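Side-chain contacts in beta-N-acetylglucosaminidase-like protein Glycoside hydrolase family 20 (Flavobacterium johnsoniae, PDB 6YHH), which probably removes terminal N-acetylhexosamine units from chitin-derived oligosaccharides, as a glycoside hydrolase family 20 chitobiase of a chitin-degrading bacterium: residues N653-D656 against V660-S663; Q186-E191 against P196-L201. One frame throughout, in Å; residues are numbered along the deposited sequence.

Interaction 1. Residues N653-D656 against V660-S663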
# COMPACT_ATOMS: atom_id res chain seq x y z
N ASN A 653 -15.79 -31.31 8.03
CA ASN A 653 -14.95 -31.46 6.81
C ASN A 653 -15.57 -30.87 5.59
O ASN A 653 -15.12 -31.12 4.48
CB ASN A 653 -14.72 -32.95 6.55
CG ASN A 653 -13.51 -33.22 5.70
OD1 ASN A 653 -12.52 -32.45 5.63
ND2 ASN A 653 -13.53 -34.37 5.03
N THR A 654 -16.68 -30.18 5.75
CA THR A 654 -17.38 -29.58 4.62
C THR A 654 -16.51 -28.56 3.91
O THR A 654 -15.80 -27.80 4.55
CB THR A 654 -18.72 -28.95 5.00
OG1 THR A 654 -19.40 -28.50 3.81
CG2 THR A 654 -18.55 -27.82 5.96
N LYS A 655 -16.68 -28.54 2.60
CA LYS A 655 -15.98 -27.55 1.71
C LYS A 655 -17.00 -26.59 1.15
O LYS A 655 -16.67 -25.86 0.19
CB LYS A 655 -15.27 -28.31 0.59
CG LYS A 655 -14.43 -29.52 1.04
CD LYS A 655 -13.30 -29.20 1.91
CE LYS A 655 -12.42 -30.44 2.14
NZ LYS A 655 -11.32 -30.11 3.04
N ASP A 656 -18.25 -26.65 1.58
CA ASP A 656 -19.32 -25.90 0.95
C ASP A 656 -19.50 -24.44 1.38
O ASP A 656 -20.36 -23.73 0.81
CB ASP A 656 -20.66 -26.59 1.23
CG ASP A 656 -20.78 -27.95 0.58
OD1 ASP A 656 -20.03 -28.29 -0.31
OD2 ASP A 656 -21.72 -28.61 1.03
N VAL A 660 -13.69 -21.92 1.99
CA VAL A 660 -12.64 -22.28 2.91
C VAL A 660 -12.97 -23.66 3.51
O VAL A 660 -14.09 -24.16 3.35
CB VAL A 660 -12.48 -21.29 4.08
CG1 VAL A 660 -12.13 -19.91 3.58
CG2 VAL A 660 -13.74 -21.20 4.93
N GLU A 661 -11.99 -24.17 4.25
CA GLU A 661 -12.11 -25.39 5.00
C GLU A 661 -11.57 -25.20 6.40
O GLU A 661 -10.71 -24.38 6.68
CB GLU A 661 -11.35 -26.49 4.30
CG GLU A 661 -9.84 -26.34 4.22
CD GLU A 661 -9.15 -27.27 3.28
OE1 GLU A 661 -9.82 -27.83 2.39
OE2 GLU A 661 -7.89 -27.43 3.37
N LEU A 662 -12.14 -25.98 7.32
CA LEU A 662 -11.62 -26.07 8.68
C LEU A 662 -10.42 -27.01 8.78
O LEU A 662 -10.54 -28.20 8.50
CB LEU A 662 -12.72 -26.57 9.67
CG LEU A 662 -13.84 -25.60 10.03
CD1 LEU A 662 -15.01 -26.36 10.69
CD2 LEU A 662 -13.33 -24.47 10.88
N SER A 663 -9.25 -26.47 9.09
CA SER A 663 -8.04 -27.27 9.04
C SER A 663 -7.70 -27.89 10.38
O SER A 663 -6.62 -28.38 10.59
CB SER A 663 -6.89 -26.44 8.47
OG SER A 663 -6.68 -25.26 9.23
O HOH W 1 -11.80 -29.93 5.75
O HOH W 2 -16.73 -25.04 4.09
O HOH W 3 -13.94 -28.08 6.48
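Lys-655 NZ is held by two oxygens, donating to Glu-661 OE1 at 2.8 Å in a salt bridge and to a water, also at 2.8 Å, that lies against Asn-653 OD1. The ammonium does not meet the carboxylate in its plane: it comes from above, 59° out of it. A bend at chi2 (-63°) turns the lysine chain, and its extended outer part then runs to the glutamate, where Glu-661 OE1 also lies 3.8 Å from Lys-655 CD. Away from this charge pair the backbones stand apart and are bridged by water. Thr-654 O touches two waters, at 2.7 and 2.9 Å; the nearer accepts from Leu-662 N, while the other lies 2.9 Å from Val-660 O. Thr-654 OG1 takes the backbone N-H of Asp-656, an ST turn with Lys-655 at its middle. Such a hydrated link illustrates how a surface loop can be tied to an edge strand without direct backbone pairing. Glu-661 OE2 has a second cation, Lys-536, and strand 660-662 pairs antiparallel with strand 532-534, while Thr-654, Val-660 and Leu-662 all rest on Leu-619 of helix 617-634.

Interaction 2. Residues Q186-E191 against P196-L201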
# COMPACT_ATOMS: atom_id res chain seq x y z
N GLN A 186 -6.03 -13.19 -20.46
CA GLN A 186 -6.78 -12.20 -19.69
C GLN A 186 -6.21 -10.78 -19.83
O GLN A 186 -6.67 -9.87 -19.12
CB GLN A 186 -6.80 -12.63 -18.22
CG GLN A 186 -7.55 -13.90 -17.97
CD GLN A 186 -6.80 -15.19 -18.28
OE1 GLN A 186 -5.62 -15.19 -18.62
NE2 GLN A 186 -7.50 -16.28 -18.21
N GLY A 187 -5.14 -10.61 -20.66
CA GLY A 187 -4.63 -9.29 -20.90
C GLY A 187 -3.16 -9.25 -21.24
O GLY A 187 -2.41 -10.08 -20.81
N TRP A 188 -2.82 -8.26 -22.08
CA TRP A 188 -1.49 -7.88 -22.51
C TRP A 188 -1.01 -6.66 -21.75
O TRP A 188 -1.75 -5.63 -21.73
CB TRP A 188 -1.54 -7.52 -24.03
CG TRP A 188 -0.28 -7.00 -24.55
CD1 TRP A 188 0.17 -5.74 -24.42
CD2 TRP A 188 0.75 -7.70 -25.28
NE1 TRP A 188 1.40 -5.62 -24.96
CE2 TRP A 188 1.78 -6.80 -25.50
CE3 TRP A 188 0.88 -9.01 -25.73
CZ2 TRP A 188 2.97 -7.17 -26.17
CZ3 TRP A 188 2.01 -9.37 -26.40
CH2 TRP A 188 3.06 -8.47 -26.58
N ARG A 189 0.14 -6.74 -21.10
CA ARG A 189 0.57 -5.71 -20.17
C ARG A 189 1.79 -4.85 -20.51
O ARG A 189 2.28 -4.15 -19.60
CB ARG A 189 0.85 -6.36 -18.81
CG ARG A 189 -0.35 -7.14 -18.26
CD ARG A 189 -1.63 -6.30 -18.16
NE ARG A 189 -2.71 -7.07 -17.54
CZ ARG A 189 -4.01 -6.86 -17.79
NH1 ARG A 189 -4.41 -5.92 -18.64
NH2 ARG A 189 -4.92 -7.58 -17.22
N ILE A 190 2.26 -4.85 -21.76
CA ILE A 190 3.46 -4.12 -22.16
C ILE A 190 3.09 -2.96 -23.10
O ILE A 190 2.52 -3.21 -24.19
CB ILE A 190 4.45 -5.05 -22.90
CG1 ILE A 190 4.80 -6.28 -22.01
CG2 ILE A 190 5.72 -4.22 -23.20
CD1 ILE A 190 5.39 -7.42 -22.80
N GLU A 191 3.35 -1.73 -22.73
CA GLU A 191 3.14 -0.69 -23.64
C GLU A 191 3.97 -0.96 -24.91
O GLU A 191 5.22 -1.09 -24.89
CB GLU A 191 3.53 0.67 -23.07
CG GLU A 191 3.36 1.85 -24.05
CD GLU A 191 3.91 3.12 -23.41
OE1 GLU A 191 5.02 3.19 -22.93
OE2 GLU A 191 3.17 4.08 -23.47
N PRO A 196 0.04 -0.63 -31.28
CA PRO A 196 -0.87 -0.06 -30.28
C PRO A 196 -2.15 -0.77 -30.04
O PRO A 196 -2.74 -0.62 -28.95
CB PRO A 196 -1.12 1.36 -30.80
CG PRO A 196 -1.01 1.17 -32.25
CD PRO A 196 0.25 0.34 -32.41
N LYS A 197 -2.61 -1.59 -30.97
CA LYS A 197 -3.82 -2.32 -30.79
C LYS A 197 -3.74 -3.27 -29.58
O LYS A 197 -4.76 -3.60 -28.98
CB LYS A 197 -4.19 -3.12 -31.99
CG LYS A 197 -4.74 -2.23 -33.14
CD LYS A 197 -5.36 -3.06 -34.28
CE LYS A 197 -4.40 -3.88 -35.13
NZ LYS A 197 -5.06 -4.94 -35.96
N LEU A 198 -2.54 -3.70 -29.25
CA LEU A 198 -2.42 -4.60 -28.05
C LEU A 198 -2.80 -3.86 -26.76
O LEU A 198 -3.40 -4.48 -25.86
CB LEU A 198 -1.02 -5.16 -27.98
CG LEU A 198 -0.73 -6.28 -28.98
CD1 LEU A 198 0.75 -6.45 -29.18
CD2 LEU A 198 -1.42 -7.62 -28.63
N ILE A 199 -2.52 -2.59 -26.70
CA ILE A 199 -2.94 -1.75 -25.55
C ILE A 199 -4.42 -1.38 -25.67
O ILE A 199 -5.21 -1.44 -24.73
CB ILE A 199 -2.01 -0.54 -25.36
CG1 ILE A 199 -0.62 -1.03 -25.00
CG2 ILE A 199 -2.60 0.41 -24.31
CD1 ILE A 199 -0.60 -1.93 -23.74
N GLU A 200 -4.80 -0.88 -26.87
CA GLU A 200 -6.14 -0.43 -27.06
C GLU A 200 -7.19 -1.49 -26.83
O GLU A 200 -8.24 -1.23 -26.16
CB GLU A 200 -6.28 0.08 -28.52
CG GLU A 200 -7.61 0.73 -28.82
CD GLU A 200 -7.93 0.82 -30.35
OE1 GLU A 200 -7.18 0.38 -31.26
OE2 GLU A 200 -9.03 1.36 -30.61
N LEU A 201 -6.94 -2.67 -27.36
CA LEU A 201 -7.94 -3.73 -27.48
C LEU A 201 -7.72 -4.90 -26.52
O LEU A 201 -8.63 -5.68 -26.34
CB LEU A 201 -7.97 -4.27 -28.90
CG LEU A 201 -8.36 -3.24 -29.99
CD1 LEU A 201 -8.34 -3.92 -31.32
CD2 LEU A 201 -9.71 -2.59 -29.69
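Trp-188 lays one face of its indole on Leu-198 of helix 197-202, within the catalytic domain of glycoside hydrolase family 20, a TIM barrel. Gly-187, just before it in a short strand, has backbone angles that call for glycine, and its CA lies over the centre of the Arg-189 guanidinium. The indole of Trp-188 swings out with CG opposite the backbone N (chi1 174°). Leu-198 CB makes a CH-pi contact with the five-membered ring, 3.8 Å from its centroid and only 8° off the normal, while CD1 sits over the benzo half near the rim, 3.8 Å from Trp-188 CZ2. Arg-189, its CB directed away from the helix, bonds Ala-153 O and Ser-154 O. Ile-190 O then fixes the indole's rotation at its edge, receiving Trp-188 NE1 (2.8 Å) in the carbonyl plane, on a lone pair. A leucine replacing Trp-188 would probably leave Ile-190 O without this donor and uncover much of Leu-198. At the segment's end, Glu-191 offers its backbone to Ile-199, whose CD1 lies 3.9 Å from Glu-191 CA, beside the indole edge and 3.4 Å from Ile-190 O, the same oxygen that receives the indole N-H.

Followed from the N terminus, the chain reaches interaction 2 first: after strand 177-184 it turns into strand 187-188, and, eight residues after it, helix 197-202 folds back on it, closing a short loop within the catalytic barrel domain. Interaction 1, more than 450 residues on, closes a three-residue gap, joining the loop after helix 642-650 to strand 660-662, the partner of strand 532-534. The two loops follow in series, neither nesting nor crossing, and their centres lie about 39 Å apart, nearest atoms about 22 Å. One principle serves both: a local return of the chain is secured by side chains, through apolar burial in the barrel and through charge and water beside the C-terminal helices.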